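Local structure of COG1633: Uncharacterized conserved protein (Magnetospirillum magnetotacticum, 2OH3) at residues L10-A15 and S71-W76. The protein is of unknown function but binds zinc and, as a rubrerythrin-like member of the ferritin clan, may act as a metal-dependent redox protein. Numbering follows the deposited sequence.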
loop_
_atom_site.group_PDB
_atom_site.type_symbol
_atom_site.label_atom_id
_atom_site.label_comp_id
_atom_site.label_asym_id
_atom_site.label_seq_id
_atom_site.Cartn_x
_atom_site.Cartn_y
_atom_site.Cartn_z
ATOM N N LEU A 10 19.588 4.194 1.990
ATOM C CA LEU A 10 19.106 4.273 3.356
ATOM C C LEU A 10 17.613 4.655 3.401
ATOM O O LEU A 10 16.881 4.120 4.222
ATOM C CB LEU A 10 19.954 5.234 4.166
ATOM C CG LEU A 10 21.416 4.756 4.341
ATOM C CD1 LEU A 10 22.177 5.800 5.128
ATOM C CD2 LEU A 10 21.491 3.368 5.009
ATOM N N ALA A 11 17.159 5.513 2.499
ATOM C CA ALA A 11 15.732 5.852 2.393
ATOM C C ALA A 11 14.918 4.639 2.040
ATOM O O ALA A 11 13.835 4.417 2.612
ATOM C CB ALA A 11 15.490 6.986 1.371
ATOM N N HIS A 12 15.427 3.832 1.115
ATOM C CA HIS A 12 14.759 2.594 0.766
ATOM C C HIS A 12 14.714 1.645 1.965
ATOM O O HIS A 12 13.663 1.145 2.374
ATOM C CB HIS A 12 15.432 1.914 -0.420
ATOM C CG HIS A 12 14.904 2.349 -1.746
ATOM N ND1 HIS A 12 15.332 3.502 -2.385
ATOM C CD2 HIS A 12 14.008 1.768 -2.583
ATOM C CE1 HIS A 12 14.710 3.619 -3.545
ATOM N NE2 HIS A 12 13.900 2.585 -3.686
ATOM N N ALA A 13 15.856 1.414 2.568
ATOM C CA ALA A 13 15.920 0.524 3.699
ATOM C C ALA A 13 14.988 0.919 4.845
ATOM O O ALA A 13 14.309 0.054 5.407
ATOM C CB ALA A 13 17.373 0.396 4.168
ATOM N N ILE A 14 14.931 2.202 5.208
ATOM C CA ILE A 14 14.051 2.648 6.276
ATOM C C ILE A 14 12.588 2.401 5.902
ATOM O O ILE A 14 11.765 1.990 6.718
ATOM C CB ILE A 14 14.217 4.148 6.578
ATOM C CG1 ILE A 14 15.549 4.385 7.243
ATOM C CG2 ILE A 14 13.150 4.628 7.536
ATOM C CD1 ILE A 14 15.887 5.865 7.416
ATOM N N ALA A 15 12.259 2.713 4.672
ATOM C CA ALA A 15 10.886 2.615 4.242
ATOM C C ALA A 15 10.470 1.168 4.217
ATOM O O ALA A 15 9.345 0.850 4.603
ATOM C CB ALA A 15 10.700 3.290 2.899
ATOM N N SER A 71 5.284 5.698 -2.675
ATOM C CA SER A 71 4.719 4.508 -2.057
ATOM C C SER A 71 5.050 3.205 -2.781
ATOM O O SER A 71 5.316 2.202 -2.124
ATOM C CB SER A 71 3.209 4.654 -1.913
ATOM O OG SER A 71 2.602 5.024 -3.137
ATOM N N TRP A 72 5.022 3.206 -4.118
ATOM C CA TRP A 72 5.265 1.965 -4.866
ATOM C C TRP A 72 6.716 1.524 -4.752
ATOM O O TRP A 72 7.004 0.369 -4.978
ATOM C CB TRP A 72 4.819 2.038 -6.345
ATOM C CG TRP A 72 5.268 3.259 -7.021
ATOM C CD1 TRP A 72 6.457 3.476 -7.672
ATOM C CD2 TRP A 72 4.555 4.474 -7.062
ATOM N NE1 TRP A 72 6.508 4.782 -8.127
ATOM C CE2 TRP A 72 5.343 5.405 -7.757
ATOM C CE3 TRP A 72 3.319 4.869 -6.561
ATOM C CZ2 TRP A 72 4.924 6.695 -7.964
ATOM C CZ3 TRP A 72 2.904 6.140 -6.771
ATOM C CH2 TRP A 72 3.682 7.039 -7.459
ATOM N N GLN A 73 7.622 2.401 -4.332
ATOM C CA GLN A 73 9.010 1.990 -4.124
ATOM C C GLN A 73 9.241 1.119 -2.902
ATOM O O GLN A 73 10.329 0.569 -2.743
ATOM C CB GLN A 73 9.937 3.211 -4.043
ATOM C CG GLN A 73 9.807 4.136 -5.229
ATOM C CD GLN A 73 10.818 5.254 -5.227
ATOM O OE1 GLN A 73 10.502 6.373 -4.869
ATOM N NE2 GLN A 73 12.041 4.955 -5.645
ATOM N N TYR A 74 8.282 1.024 -1.989
ATOM C CA TYR A 74 8.568 0.307 -0.742
ATOM C C TYR A 74 7.384 -0.484 -0.185
ATOM O O TYR A 74 7.606 -1.398 0.568
ATOM C CB TYR A 74 9.164 1.258 0.333
ATOM C CG TYR A 74 8.177 2.340 0.732
ATOM C CD1 TYR A 74 7.170 2.063 1.654
ATOM C CD2 TYR A 74 8.189 3.614 0.132
ATOM C CE1 TYR A 74 6.238 2.992 1.982
ATOM C CE2 TYR A 74 7.234 4.579 0.498
ATOM C CZ TYR A 74 6.269 4.230 1.426
ATOM O OH TYR A 74 5.297 5.086 1.828
ATOM N N ARG A 75 6.146 -0.131 -0.530
ATOM C CA ARG A 75 4.980 -0.870 -0.012
ATOM C C ARG A 75 4.988 -2.348 -0.428
ATOM O O ARG A 75 5.326 -2.691 -1.553
ATOM C CB ARG A 75 3.678 -0.250 -0.465
ATOM C CG ARG A 75 3.263 0.964 0.295
ATOM C CD ARG A 75 1.925 1.405 -0.180
ATOM N NE ARG A 75 1.370 2.415 0.709
ATOM C CZ ARG A 75 0.139 2.871 0.623
ATOM N NH1 ARG A 75 -0.629 2.500 -0.369
ATOM N NH2 ARG A 75 -0.294 3.778 1.482
ATOM N N TRP A 76 4.560 -3.223 0.473
ATOM C CA TRP A 76 4.206 -4.584 0.074
ATOM C C TRP A 76 3.160 -4.585 -1.024
ATOM O O TRP A 76 2.290 -3.693 -1.090
ATOM C CB TRP A 76 3.699 -5.378 1.279
ATOM C CG TRP A 76 4.762 -5.739 2.257
ATOM C CD1 TRP A 76 5.975 -5.105 2.464
ATOM C CD2 TRP A 76 4.699 -6.785 3.230
ATOM N NE1 TRP A 76 6.665 -5.727 3.485
ATOM C CE2 TRP A 76 5.895 -6.744 3.982
ATOM C CE3 TRP A 76 3.752 -7.764 3.528
ATOM C CZ2 TRP A 76 6.179 -7.656 4.982
ATOM C CZ3 TRP A 76 4.035 -8.676 4.530
ATOM C CH2 TRP A 76 5.242 -8.611 5.244
HETATM O O HOH W 1 12.755 2.003 -6.032
#
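A15 sets its methyl, CB, over one face of the Y74 ring, 3.5 Å from Y74 CG at the CB-bearing end. Y74 CG stands between its own backbone N and carbonyl carbon (chi1 64°), laying the ring back over its own loop; the face opposite A15 has S71 O over its centre, 3.8 Å above the plane. That carbonyl oxygen also accepts from Y74 N and R75 N. One helical turn before A15, H12 meets Q73 at about a right angle, the imidazole and amide planes 84° apart. H12 NE2 and Q73 NE2 come within 3.6 Å without bonding directly; a water joins them, in plane at the imidazole edge, 2.7 Å from H12 NE2, and accepts from Q73 NE2 at 3.1 Å. In this ferritin-like four-helix bundle the contact lies where the long connection between helices 37-61 and 94-118 passes along helix 6-33, with the Y74 side chain about 13 Å from the zinc. H12 ND1 bonds to E8 O and the ring stacks with Y111, two constraints that would hold the imidazole's rotation; Q73 OE1 is bonded to M70 N. Were H12 an alanine, the bridging water would probably sit less firmly beside Q73 NE2, E8 O losing its ND1 partner and Y111 its stacking mate. R75 CB points away from residues 10-15; its NH1 forms a salt bridge with E19 of the second subunit.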